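Local coordinates for uncharacterized protein (Burkholderia thailandensis, PDB 6AR7) that is of unknown function but is probably related to the LprI-type lysozyme inhibitors, and is itself an all-helical protein made with a signal sequence, at residues Gly44-Met49 against Ala112-Arg117; Ala99-Thr104 against Ser221-Asn226; Asn165-Lys170 against Thr216-Ser221. All coordinates share one frame; numbering follows the deposited sequence. Where two conformers were deposited one is given.

Interaction 1: Gly44-Met49 against Ala112-Arg117; sequences GQIQCM and ASADMR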
ATOM      1  N   GLY A  44       0.256  19.533 -14.073  1.00 32.05           N
ATOM      2  CA  GLY A  44       0.190  18.536 -15.132  1.00 26.74           C
ATOM      3  C   GLY A  44       0.907  17.243 -14.766  1.00 32.18           C
ATOM      4  O   GLY A  44       0.435  16.152 -15.091  1.00 27.45           O
ATOM      5  N   GLN A  45       2.064  17.344 -14.098  1.00 32.59           N
ATOM      6  CA  GLN A  45       2.754  16.132 -13.669  1.00 27.85           C
ATOM      7  C   GLN A  45       1.884  15.355 -12.690  1.00 30.66           C
ATOM      8  O   GLN A  45       1.735  14.131 -12.803  1.00 34.68           O
ATOM      9  CB  GLN A  45       4.104  16.491 -13.035  1.00 27.13           C
ATOM     10  CG  GLN A  45       5.078  17.212 -13.973  1.00 25.99           C
ATOM     11  CD  GLN A  45       5.759  16.289 -14.957  1.00 30.60           C
ATOM     12  OE1 GLN A  45       6.665  15.525 -14.594  1.00 29.94           O
ATOM     13  NE2 GLN A  45       5.315  16.340 -16.224  1.00 28.84           N
ATOM     14  N   ILE A  46       1.291  16.069 -11.732  1.00 30.30           N
ATOM     15  CA  ILE A  46       0.456  15.448 -10.712  1.00 31.13           C
ATOM     16  C   ILE A  46      -0.783  14.843 -11.350  1.00 22.73           C
ATOM     17  O   ILE A  46      -1.255  13.771 -10.940  1.00 25.69           O
ATOM     18  CB  ILE A  46       0.117  16.489  -9.620  1.00 29.88           C
ATOM     19  CG1 ILE A  46       1.385  16.812  -8.820  1.00 31.53           C
ATOM     20  CG2 ILE A  46      -0.993  15.986  -8.681  1.00 21.01           C
ATOM     21  CD1 ILE A  46       1.228  17.925  -7.805  1.00 37.11           C
ATOM     22  N   GLN A  47      -1.319  15.509 -12.375  1.00 25.98           N
ATOM     23  CA  GLN A  47      -2.467  14.949 -13.072  1.00 27.24           C
ATOM     24  C   GLN A  47      -2.100  13.648 -13.783  1.00 20.08           C
ATOM     25  O   GLN A  47      -2.896  12.707 -13.801  1.00 27.71           O
ATOM     26  CB  GLN A  47      -3.044  15.957 -14.067  1.00 22.06           C
ATOM     27  CG  GLN A  47      -4.386  15.516 -14.630  1.00 45.30           C
ATOM     28  CD  GLN A  47      -4.911  16.449 -15.710  1.00 60.02           C
ATOM     29  OE1 GLN A  47      -4.462  17.588 -15.845  1.00 64.26           O
ATOM     30  NE2 GLN A  47      -5.867  15.963 -16.489  1.00 67.44           N
ATOM     31  N   CYS A  48      -0.919  13.581 -14.402  1.00 28.95           N
ATOM     32  CA  CYS A  48      -0.507  12.305 -14.987  1.00 23.72           C
ATOM     33  C   CYS A  48      -0.485  11.212 -13.923  1.00 26.38           C
ATOM     34  O   CYS A  48      -0.960  10.093 -14.159  1.00 20.24           O
ATOM     35  CB  CYS A  48       0.859  12.421 -15.635  1.00 22.55           C
ATOM     36  SG  CYS A  48       0.966  13.398 -17.154  1.00 27.04           S
HETATM   37  N   MSE A  49       0.033  11.528 -12.737  1.00 20.55           N
HETATM   38  CA  MSE A  49       0.146  10.526 -11.688  1.00 23.79           C
HETATM   39  C   MSE A  49      -1.218  10.148 -11.176  1.00 23.73           C
HETATM   40  O   MSE A  49      -1.469   8.975 -10.905  1.00 25.95           O
HETATM   41  CB  MSE A  49       1.037  11.045 -10.546  1.00 26.01           C
HETATM   42  CG  MSE A  49       2.398  11.432 -11.060  1.00 28.01           C
HETATM   43 SE   MSE A  49       3.452  12.527  -9.758  1.00 45.08          SE
HETATM   44  CE  MSE A  49       3.575  11.041  -8.529  1.00 17.55           C
ATOM     45  N   ALA A 112       5.667  14.540  -3.794  1.00 24.64           N
ATOM     46  CA  ALA A 112       5.827  13.399  -2.904  1.00 30.26           C
ATOM     47  C   ALA A 112       4.466  12.898  -2.453  1.00 28.18           C
ATOM     48  O   ALA A 112       4.231  11.694  -2.378  1.00 28.77           O
ATOM     49  CB  ALA A 112       6.701  13.780  -1.699  1.00 29.05           C
ATOM     50  N   SER A 113       3.558  13.824  -2.141  1.00 28.26           N
ATOM     51  CA  SER A 113       2.226  13.448  -1.704  1.00 19.86           C
ATOM     52  C   SER A 113       1.490  12.684  -2.803  1.00 29.04           C
ATOM     53  O   SER A 113       0.823  11.677  -2.533  1.00 24.45           O
ATOM     54  CB  SER A 113       1.461  14.710  -1.307  1.00 30.43           C
ATOM     55  OG  SER A 113       0.147  14.422  -0.900  1.00 36.62           O
ATOM     56  N   ALA A 114       1.587  13.164  -4.049  1.00 26.20           N
ATOM     57  CA  ALA A 114       0.946  12.471  -5.162  1.00 25.87           C
ATOM     58  C   ALA A 114       1.511  11.063  -5.337  1.00 25.24           C
ATOM     59  O   ALA A 114       0.758  10.104  -5.521  1.00 28.83           O
ATOM     60  CB  ALA A 114       1.099  13.289  -6.444  1.00 27.74           C
ATOM     61  N   ASP A 115       2.834  10.911  -5.261  1.00 26.86           N
ATOM     62  CA  ASP A 115       3.417   9.574  -5.357  1.00 29.84           C
ATOM     63  C   ASP A 115       2.998   8.691  -4.180  1.00 34.59           C
ATOM     64  O   ASP A 115       2.782   7.482  -4.354  1.00 29.71           O
ATOM     65  CB  ASP A 115       4.933   9.670  -5.448  1.00 34.64           C
ATOM     66  CG  ASP A 115       5.570   8.371  -5.902  1.00 40.29           C
ATOM     67  OD1 ASP A 115       5.147   7.827  -6.936  1.00 38.97           O
ATOM     68  OD2 ASP A 115       6.484   7.886  -5.204  1.00 43.83           O
HETATM   69  N   MSE A 116       2.835   9.276  -2.997  1.00 31.78           N
HETATM   70  CA  MSE A 116       2.285   8.575  -1.827  0.55 38.28           C
HETATM   71  C   MSE A 116       0.933   7.940  -2.104  1.00 30.31           C
HETATM   72  O   MSE A 116       0.614   6.877  -1.597  1.00 36.55           O
HETATM   73  CB  MSE A 116       2.104   9.534  -0.646  0.55 41.15           C
HETATM   74  CG  MSE A 116       3.342   9.931   0.117  0.55 44.71           C
HETATM   75 SE   MSE A 116       3.073   9.433   1.981  0.55 53.93          SE
HETATM   76  CE  MSE A 116       3.221   7.536   1.635  0.55 56.50           C
ATOM     77  N   ARG A 117       0.105   8.652  -2.872  1.00 28.14           N
ATOM     78  CA  ARG A 117      -1.236   8.173  -3.197  0.55 30.28           C
ATOM     79  C   ARG A 117      -1.212   7.122  -4.295  1.00 25.11           C
ATOM     80  O   ARG A 117      -2.052   6.217  -4.300  1.00 25.32           O
ATOM     81  CB  ARG A 117      -2.140   9.327  -3.648  0.55 34.29           C
ATOM     82  CG  ARG A 117      -2.233  10.517  -2.706  0.55 41.29           C
ATOM     83  CD  ARG A 117      -3.374  11.474  -3.121  0.55 45.74           C
ATOM     84  NE  ARG A 117      -3.241  12.040  -4.473  0.55 44.71           N
ATOM     85  CZ  ARG A 117      -2.636  13.197  -4.750  0.55 42.85           C
ATOM     86  NH1 ARG A 117      -2.093  13.917  -3.771  0.55 43.30           N
ATOM     87  NH2 ARG A 117      -2.567  13.644  -6.004  0.55 29.99           N
TER
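Selenomethionine Met49 reaches across to Ala114 and Asp115, joining two nearly parallel helices of an all-helical fold, consistent with the LprI family. The short axes of Gly44-Met49 and Ala112-Arg117 run 6° apart in direction and approach to 9.8 Å, a spacing bridged by the methyl of Ala114 on one helix and longer side chains on the other. Ala114 CB points at the partner helix and meets two groups there: Ile46 CG2 at 4.1 Å and the Met49 terminal methyl CE at 3.9 Å. Met49 leaves its backbone with CG anti to the carbonyl carbon and bends at its last torsion (chi3 66°), which lays CE against the backbone of the opposite helix, 3.4 Å from Asp115 N. The same methyl touches Asp115 CB at 3.6 Å; OD1 bonds to Gln119 one turn on, though it still borders Met49 CE. Ile46 and Arg117 cross at about a right angle. In the conformer given, the Arg117 chain folds back through chi3 of -60°, one guanidinium face lies, toward its rim, over Ala114 CA, and NH2 forms a salt bridge with Asp50 of the first helix. Cys48, on the same turn as Met49, is tied by a disulfide to Cys33. No hydrogen bond joins the two segments; in that same Arg117 conformer, Ile46 CG2 lies in the guanidinium plane, 3.9 Å from Arg117 NH2.

Interaction 2: Ala99-Thr104 against Ser221-Asn226; sequences AVYETT and SETVNN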
ATOM      1  N   ALA A  99      -3.008  15.138   6.883  1.00 31.96           N
ATOM      2  CA  ALA A  99      -2.500  15.763   8.096  1.00 32.32           C
ATOM      3  C   ALA A  99      -1.000  16.009   8.008  1.00 35.33           C
ATOM      4  O   ALA A  99      -0.509  17.030   8.490  1.00 38.86           O
ATOM      5  CB  ALA A  99      -2.820  14.888   9.307  1.00 41.69           C
ATOM      6  N   VAL A 100      -0.250  15.099   7.389  1.00 32.36           N
ATOM      7  CA  VAL A 100       1.190  15.314   7.277  1.00 34.55           C
ATOM      8  C   VAL A 100       1.490  16.428   6.278  1.00 31.95           C
ATOM      9  O   VAL A 100       2.244  17.360   6.573  1.00 35.95           O
ATOM     10  CB  VAL A 100       1.915  14.007   6.903  1.00 37.68           C
ATOM     11  CG1 VAL A 100       3.341  14.308   6.436  1.00 36.80           C
ATOM     12  CG2 VAL A 100       1.950  13.061   8.114  1.00 32.61           C
ATOM     13  N   TYR A 101       0.914  16.352   5.081  1.00 28.14           N
ATOM     14  CA  TYR A 101       1.339  17.267   4.034  1.00 28.32           C
ATOM     15  C   TYR A 101       0.689  18.642   4.100  1.00 32.71           C
ATOM     16  O   TYR A 101       1.192  19.570   3.457  1.00 41.64           O
ATOM     17  CB  TYR A 101       1.106  16.633   2.666  1.00 29.08           C
ATOM     18  CG  TYR A 101       2.161  15.606   2.343  1.00 30.42           C
ATOM     19  CD1 TYR A 101       3.395  16.000   1.835  1.00 24.69           C
ATOM     20  CD2 TYR A 101       1.932  14.255   2.548  1.00 29.40           C
ATOM     21  CE1 TYR A 101       4.370  15.061   1.520  1.00 27.61           C
ATOM     22  CE2 TYR A 101       2.902  13.305   2.236  1.00 33.94           C
ATOM     23  CZ  TYR A 101       4.110  13.717   1.722  1.00 31.97           C
ATOM     24  OH  TYR A 101       5.064  12.789   1.420  1.00 32.54           O
ATOM     25  N   GLU A 102      -0.378  18.818   4.876  1.00 36.87           N
ATOM     26  CA  GLU A 102      -0.894  20.170   5.046  1.00 48.14           C
ATOM     27  C   GLU A 102       0.009  21.023   5.929  1.00 49.47           C
ATOM     28  O   GLU A 102      -0.201  22.234   6.015  1.00 41.90           O
ATOM     29  CB  GLU A 102      -2.311  20.133   5.618  1.00 51.32           C
ATOM     30  CG  GLU A 102      -2.388  19.710   7.085  1.00 59.05           C
ATOM     31  CD  GLU A 102      -3.799  19.832   7.649  1.00 68.58           C
ATOM     32  OE1 GLU A 102      -4.694  20.307   6.909  1.00 78.27           O
ATOM     33  OE2 GLU A 102      -4.012  19.450   8.825  1.00 59.50           O
ATOM     34  N   THR A 103       1.011  20.438   6.577  1.00 46.74           N
ATOM     35  CA  THR A 103       1.981  21.228   7.328  1.00 43.21           C
ATOM     36  C   THR A 103       3.192  21.612   6.490  1.00 43.30           C
ATOM     37  O   THR A 103       4.138  22.190   7.039  1.00 45.41           O
ATOM     38  CB  THR A 103       2.452  20.473   8.584  1.00 47.23           C
ATOM     39  OG1 THR A 103       3.372  19.436   8.212  1.00 44.63           O
ATOM     40  CG2 THR A 103       1.278  19.845   9.316  1.00 50.70           C
ATOM     41  N   THR A 104       3.188  21.281   5.193  1.00 39.64           N
ATOM     42  CA  THR A 104       4.279  21.505   4.252  1.00 40.00           C
ATOM     43  C   THR A 104       3.912  22.583   3.246  1.00 42.66           C
ATOM     44  O   THR A 104       2.745  22.956   3.098  1.00 43.76           O
ATOM     45  CB  THR A 104       4.610  20.229   3.463  1.00 35.83           C
ATOM     46  OG1 THR A 104       3.569  19.962   2.504  1.00 35.24           O
ATOM     47  CG2 THR A 104       4.732  19.051   4.387  1.00 35.33           C
ATOM     48  N   SER A 221       7.944  10.880   8.876  1.00 31.58           N
ATOM     49  CA  SER A 221       8.693  11.437   9.994  1.00 30.93           C
ATOM     50  C   SER A 221       9.663  12.509   9.528  1.00 31.53           C
ATOM     51  O   SER A 221       9.959  13.442  10.280  1.00 36.82           O
ATOM     52  CB  SER A 221       9.448  10.334  10.738  1.00 28.14           C
ATOM     53  OG  SER A 221      10.557   9.900   9.972  1.00 31.10           O
ATOM     54  N   GLU A 222      10.138  12.411   8.286  1.00 34.23           N
ATOM     55  CA  GLU A 222      11.034  13.409   7.714  1.00 37.13           C
ATOM     56  C   GLU A 222      10.285  14.563   7.072  1.00 44.20           C
ATOM     57  O   GLU A 222      10.907  15.556   6.677  1.00 45.05           O
ATOM     58  CB  GLU A 222      11.938  12.765   6.663  1.00 37.53           C
ATOM     59  CG  GLU A 222      12.852  11.682   7.203  1.00 36.09           C
ATOM     60  CD  GLU A 222      13.408  10.802   6.090  1.00 53.89           C
ATOM     61  OE1 GLU A 222      12.810  10.784   4.988  1.00 57.76           O
ATOM     62  OE2 GLU A 222      14.427  10.117   6.312  1.00 57.39           O
ATOM     63  N   THR A 223       8.968  14.469   6.982  1.00 39.50           N
ATOM     64  CA  THR A 223       8.166  15.447   6.275  1.00 38.95           C
ATOM     65  C   THR A 223       7.332  16.318   7.198  1.00 41.57           C
ATOM     66  O   THR A 223       7.294  17.535   7.016  1.00 40.04           O
ATOM     67  CB  THR A 223       7.242  14.730   5.277  1.00 35.65           C
ATOM     68  OG1 THR A 223       8.031  13.984   4.336  1.00 34.03           O
ATOM     69  CG2 THR A 223       6.382  15.733   4.533  1.00 33.11           C
ATOM     70  N   VAL A 224       6.678  15.725   8.203  1.00 36.57           N
ATOM     71  CA  VAL A 224       5.738  16.479   9.015  1.00 34.65           C
ATOM     72  C   VAL A 224       6.469  17.603   9.724  1.00 39.96           C
ATOM     73  O   VAL A 224       7.635  17.468  10.120  1.00 38.59           O
ATOM     74  CB  VAL A 224       5.004  15.570  10.020  1.00 36.08           C
ATOM     75  CG1 VAL A 224       5.925  15.176  11.204  1.00 33.30           C
ATOM     76  CG2 VAL A 224       3.731  16.262  10.518  1.00 39.31           C
ATOM     77  N   ASN A 225       5.782  18.739   9.847  1.00 45.30           N
ATOM     78  CA  ASN A 225       6.313  19.959  10.444  1.00 54.22           C
ATOM     79  C   ASN A 225       5.366  20.376  11.562  1.00 59.27           C
ATOM     80  O   ASN A 225       4.215  20.738  11.301  1.00 62.01           O
ATOM     81  CB  ASN A 225       6.449  21.059   9.389  1.00 56.63           C
ATOM     82  CG  ASN A 225       7.126  22.300   9.925  1.00 69.98           C
ATOM     83  OD1 ASN A 225       7.637  22.304  11.043  1.00 74.31           O
ATOM     84  ND2 ASN A 225       7.126  23.367   9.131  1.00 72.85           N
ATOM     85  N   ASN A 226       5.835  20.307  12.804  1.00 66.81           N
ATOM     86  CA  ASN A 226       5.014  20.694  13.952  1.00 64.01           C
ATOM     87  C   ASN A 226       4.984  22.203  14.119  1.00 63.61           C
ATOM     88  O   ASN A 226       5.692  22.743  14.967  1.00 68.77           O
ATOM     89  CB  ASN A 226       5.529  20.041  15.239  1.00 62.81           C
TER
HETATM   90  O   HOH W   1       7.364  13.840   1.623  1.00 29.45           O
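The Thr103 hydroxyl receives the backbone N-H of Asn225, the one direct hydrogen bond between these segments, with Asn225 N at 3.0 Å from Thr103 OG1 and an N-H...O angle of 152°. Beside it, the methyl CG2 of Thr223 enters a group of three side chains: it lies 3.7 Å from Tyr101 CE1, approaching the ring obliquely, 3.7 Å from Thr104 CG2, and 3.9 Å from Val100 CG1. Val100 crosses Thr223 at about a right angle and also packs CG1 against Val224 CB. The other branch of Thr223, OG1, bonds to Arg219 O one turn back and accepts from a water 2.8 Å away; that water also lies unusually close to Tyr101 OH, in a bond whose direction is undecided.

The next shell sets these groups. Thr103 OG1 sits between its own backbone N and carbonyl carbon (chi1 75°) and donates to Val100 O at 2.9 Å, with a C=O...O angle of 157°; the hydroxyl thus gives one bond and receives another, which fixes its rotation. Thr104 OG1 likewise donates back, to Tyr101 O at 2.6 Å, and that carbonyl also takes Thr104 N, as expected in the type I turn from Tyr101 to Thr104. This turn begins the reversal toward helix 107-136, setting Thr103 against Val224 and Asn225 and Thr104 against Thr223.

Farther out, Tyr101 packs on Ala112 and Ser113 of helix 107-136, whose Tyr109 touches Thr104 and Thr223. Val224 rests on Leu171 and Arg174 of helix 155-174 and on Met175 and Pro176 beyond it. The contact therefore joins the ends of helices 73-101 and 203-223, with helix 107-136 and helix 155-174 packed around them.

Interaction 3: Asn165-Lys170 against Thr216-Ser221; sequences NRYYEK and TLKRFS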
ATOM      1  N   ASN A 165       8.002   0.294  14.270  1.00 35.22           N
ATOM      2  CA  ASN A 165       7.595   0.926  15.518  1.00 36.66           C
ATOM      3  C   ASN A 165       8.525   2.076  15.874  1.00 36.43           C
ATOM      4  O   ASN A 165       8.083   3.070  16.459  1.00 39.53           O
ATOM      5  CB  ASN A 165       7.502  -0.118  16.628  1.00 42.48           C
ATOM      6  CG  ASN A 165       6.341  -1.085  16.396  1.00 50.76           C
ATOM      7  OD1 ASN A 165       5.244  -0.656  16.021  1.00 47.37           O
ATOM      8  ND2 ASN A 165       6.579  -2.384  16.597  1.00 44.28           N
ATOM      9  N   ARG A 166       9.798   1.969  15.496  1.00 35.49           N
ATOM     10  CA  ARG A 166      10.745   3.064  15.678  1.00 38.01           C
ATOM     11  C   ARG A 166      10.313   4.303  14.899  1.00 38.54           C
ATOM     12  O   ARG A 166      10.255   5.412  15.443  1.00 37.60           O
ATOM     13  CB  ARG A 166      12.127   2.606  15.240  1.00 44.75           C
ATOM     14  CG  ARG A 166      13.195   3.628  15.388  1.00 53.14           C
ATOM     15  CD  ARG A 166      14.540   2.945  15.407  1.00 53.00           C
ATOM     16  NE  ARG A 166      15.004   2.543  14.084  1.00 53.52           N
ATOM     17  CZ  ARG A 166      15.657   3.352  13.255  1.00 57.38           C
ATOM     18  NH1 ARG A 166      15.909   4.608  13.611  1.00 61.47           N
ATOM     19  NH2 ARG A 166      16.060   2.906  12.075  1.00 57.68           N
ATOM     20  N   TYR A 167      10.044   4.147  13.607  1.00 34.28           N
ATOM     21  CA  TYR A 167       9.606   5.308  12.844  1.00 32.30           C
ATOM     22  C   TYR A 167       8.194   5.734  13.228  1.00 31.51           C
ATOM     23  O   TYR A 167       7.886   6.929  13.182  1.00 32.52           O
ATOM     24  CB  TYR A 167       9.727   5.036  11.342  1.00 30.34           C
ATOM     25  CG  TYR A 167      11.166   5.114  10.909  1.00 39.51           C
ATOM     26  CD1 TYR A 167      11.819   6.341  10.846  1.00 37.92           C
ATOM     27  CD2 TYR A 167      11.894   3.963  10.592  1.00 41.02           C
ATOM     28  CE1 TYR A 167      13.147   6.433  10.467  1.00 40.31           C
ATOM     29  CE2 TYR A 167      13.225   4.046  10.204  1.00 39.00           C
ATOM     30  CZ  TYR A 167      13.845   5.286  10.144  1.00 43.56           C
ATOM     31  OH  TYR A 167      15.161   5.385   9.761  1.00 52.30           O
ATOM     32  N   TYR A 168       7.332   4.794  13.632  1.00 31.95           N
ATOM     33  CA  TYR A 168       6.005   5.181  14.114  1.00 31.18           C
ATOM     34  C   TYR A 168       6.117   6.125  15.304  1.00 32.41           C
ATOM     35  O   TYR A 168       5.439   7.159  15.367  1.00 32.13           O
ATOM     36  CB  TYR A 168       5.185   3.943  14.491  1.00 28.04           C
ATOM     37  CG  TYR A 168       3.847   4.263  15.123  1.00 31.06           C
ATOM     38  CD1 TYR A 168       2.723   4.443  14.340  1.00 35.36           C
ATOM     39  CD2 TYR A 168       3.717   4.409  16.505  1.00 37.68           C
ATOM     40  CE1 TYR A 168       1.498   4.751  14.905  1.00 36.95           C
ATOM     41  CE2 TYR A 168       2.495   4.715  17.087  1.00 37.74           C
ATOM     42  CZ  TYR A 168       1.387   4.886  16.272  1.00 35.00           C
ATOM     43  OH  TYR A 168       0.164   5.197  16.820  1.00 37.28           O
ATOM     44  N   GLU A 169       6.978   5.791  16.253  1.00 29.69           N
ATOM     45  CA  GLU A 169       7.112   6.625  17.444  1.00 32.76           C
ATOM     46  C   GLU A 169       7.769   7.964  17.118  1.00 32.72           C
ATOM     47  O   GLU A 169       7.354   9.005  17.638  1.00 34.71           O
ATOM     48  CB  GLU A 169       7.894   5.873  18.518  1.00 36.29           C
ATOM     49  CG  GLU A 169       7.072   4.737  19.113  1.00 48.31           C
ATOM     50  CD  GLU A 169       5.805   5.229  19.795  1.00 60.70           C
ATOM     51  OE1 GLU A 169       5.801   6.375  20.301  1.00 69.75           O
ATOM     52  OE2 GLU A 169       4.799   4.486  19.791  1.00 63.33           O
ATOM     53  N   LYS A 170       8.796   7.959  16.265  1.00 35.40           N
ATOM     54  CA  LYS A 170       9.402   9.213  15.828  1.00 39.26           C
ATOM     55  C   LYS A 170       8.376  10.107  15.126  1.00 40.71           C
ATOM     56  O   LYS A 170       8.342  11.318  15.364  1.00 34.32           O
ATOM     57  CB  LYS A 170      10.601   8.918  14.921  1.00 45.99           C
ATOM     58  CG  LYS A 170      11.355  10.149  14.427  1.00 62.35           C
ATOM     59  CD  LYS A 170      12.577   9.754  13.600  1.00 71.75           C
ATOM     60  CE  LYS A 170      12.972  10.845  12.605  1.00 79.76           C
ATOM     61  NZ  LYS A 170      13.669  10.311  11.387  1.00 82.17           N
ATOM     62  N   THR A 216       6.985   4.269   4.370  1.00 29.57           N
ATOM     63  CA  THR A 216       5.986   5.325   4.468  1.00 26.58           C
ATOM     64  C   THR A 216       6.150   6.124   5.762  1.00 25.06           C
ATOM     65  O   THR A 216       6.215   7.358   5.737  1.00 29.36           O
ATOM     66  CB  THR A 216       4.575   4.730   4.388  1.00 28.88           C
ATOM     67  OG1 THR A 216       4.378   4.061   3.126  1.00 30.79           O
ATOM     68  CG2 THR A 216       3.536   5.826   4.548  1.00 26.45           C
ATOM     69  N   LEU A 217       6.234   5.433   6.902  1.00 29.07           N
ATOM     70  CA  LEU A 217       6.342   6.123   8.185  1.00 23.49           C
ATOM     71  C   LEU A 217       7.638   6.917   8.270  1.00 30.02           C
ATOM     72  O   LEU A 217       7.672   8.005   8.857  1.00 30.73           O
ATOM     73  CB  LEU A 217       6.264   5.113   9.335  1.00 24.74           C
ATOM     74  CG  LEU A 217       4.960   4.322   9.487  1.00 28.16           C
ATOM     75  CD1 LEU A 217       5.066   3.388  10.662  1.00 22.36           C
ATOM     76  CD2 LEU A 217       3.735   5.229   9.615  1.00 30.45           C
ATOM     77  N   LYS A 218       8.719   6.390   7.689  1.00 30.08           N
ATOM     78  CA  LYS A 218       9.989   7.113   7.711  1.00 26.90           C
ATOM     79  C   LYS A 218       9.882   8.416   6.930  1.00 32.18           C
ATOM     80  O   LYS A 218      10.352   9.471   7.376  1.00 30.01           O
ATOM     81  CB  LYS A 218      11.100   6.225   7.155  1.00 30.56           C
ATOM     82  CG  LYS A 218      12.453   6.892   7.036  1.00 36.49           C
ATOM     83  CD  LYS A 218      13.480   5.934   6.439  1.00 45.68           C
ATOM     84  CE  LYS A 218      14.879   6.541   6.459  1.00 54.79           C
ATOM     85  NZ  LYS A 218      15.517   6.523   5.110  1.00 62.02           N
ATOM     86  N   ARG A 219       9.286   8.350   5.745  1.00 27.49           N
ATOM     87  CA  ARG A 219       9.109   9.555   4.954  1.00 26.93           C
ATOM     88  C   ARG A 219       8.233  10.552   5.684  1.00 25.93           C
ATOM     89  O   ARG A 219       8.536  11.749   5.705  1.00 26.54           O
ATOM     90  CB  ARG A 219       8.513   9.219   3.583  1.00 26.58           C
ATOM     91  CG  ARG A 219       8.231  10.444   2.760  1.00 24.29           C
ATOM     92  CD  ARG A 219       7.869  10.080   1.298  1.00 36.03           C
ATOM     93  NE  ARG A 219       8.888   9.208   0.711  1.00 38.86           N
ATOM     94  CZ  ARG A 219      10.062   9.625   0.246  1.00 53.74           C
ATOM     95  NH1 ARG A 219      10.375  10.914   0.281  1.00 60.38           N
ATOM     96  NH2 ARG A 219      10.928   8.749  -0.253  1.00 51.07           N
ATOM     97  N   PHE A 220       7.144  10.077   6.298  1.00 24.89           N
ATOM     98  CA  PHE A 220       6.303  10.968   7.087  1.00 25.09           C
ATOM     99  C   PHE A 220       7.120  11.656   8.165  1.00 30.80           C
ATOM    100  O   PHE A 220       6.981  12.862   8.395  1.00 31.30           O
ATOM    101  CB  PHE A 220       5.168  10.188   7.740  1.00 29.84           C
ATOM    102  CG  PHE A 220       4.039   9.878   6.835  1.00 33.99           C
ATOM    103  CD1 PHE A 220       3.799  10.645   5.717  1.00 41.21           C
ATOM    104  CD2 PHE A 220       3.206   8.806   7.104  1.00 26.63           C
ATOM    105  CE1 PHE A 220       2.742  10.364   4.909  1.00 40.88           C
ATOM    106  CE2 PHE A 220       2.144   8.511   6.282  1.00 32.24           C
ATOM    107  CZ  PHE A 220       1.915   9.288   5.179  1.00 34.41           C
ATOM    108  N   SER A 221       7.944  10.880   8.876  1.00 31.58           N
ATOM    109  CA  SER A 221       8.693  11.437   9.994  1.00 30.93           C
ATOM    110  C   SER A 221       9.663  12.509   9.528  1.00 31.53           C
ATOM    111  O   SER A 221       9.959  13.442  10.280  1.00 36.82           O
ATOM    112  CB  SER A 221       9.448  10.334  10.738  1.00 28.14           C
ATOM    113  OG  SER A 221      10.557   9.900   9.972  1.00 31.10           O
TER
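The Tyr167 ring carries the side chain of Lys218 over one face: Lys218 CB stands 3.8 Å from the ring centroid and only 12° off the ring normal, the geometry of a CH-pi contact between two helices of an all-helical fold, consistent with the LprI family. On the opposite side of the ring lies the Arg166 guanidinium, displaced toward the rim, with Tyr167 CE2 under one of its faces. Ser221 OG approaches the Tyr167 ring obliquely. The second aromatic, Tyr168, turns away from Thr216-Ser221 and packs on Leu183, Val184 and Gln187 of helix 180-197. Glu169 OE2 lies in plane at its ring edge, as does, nearly, Leu217 CD1, which reaches Tyr168 CB at 3.9 Å.

Lys218 and Tyr167 lie side by side and point the same way, and successive methylenes follow the ring outward, CG 3.5 Å from Tyr167 CE1 and CE 3.5 Å from Tyr167 OH. An extended Lys218 chain, with CG anti to the backbone N (chi1 176°), makes this possible; it bends only at its last torsion, and NZ then forms a long, weak ion pair with Glu222.

Leu217 points into the interface, its CB 4.0 Å from Tyr167 CB. The short axes approach to 8.4 Å and run in similar directions, crossing at 28°, which keeps successive turns in contact: Tyr167 pairs with Lys218, and Lys170 with Ser221. The end of Phe220 leads away to helices 73-101 and 107-136, though it also touches Leu171. At the far end of the contact Lys170, extended, packs its CE on Ser221 and adds a weak bond from NZ to Ser221 OG at 3.4 Å; that hydroxyl is held more firmly by its own helix, donating to Lys218 O at 2.6 Å.

Overall arrangement
From the N terminus, helix 42-70 opens interaction 1, which closes on helix 107-136 after a loop containing the whole of helix 73-101. The end of helix 73-101 opens interaction 2 before that closure, so the two contacts cross along the chain, and interaction 2 closes only at the C-terminal tail. Interaction 3, between helices 155-174 and 203-223, lies nested inside this longer loop and shares Ser221 with it; interactions 1 and 3 are in series. Their centres lie about 17 Å (1 to 2), 12 Å (2 to 3) and 21 Å (1 to 3) apart. Tyr101 touches Ala112 and Ser113 and, with Val100, Phe220, linking the N-terminal helices with the C-terminal ones.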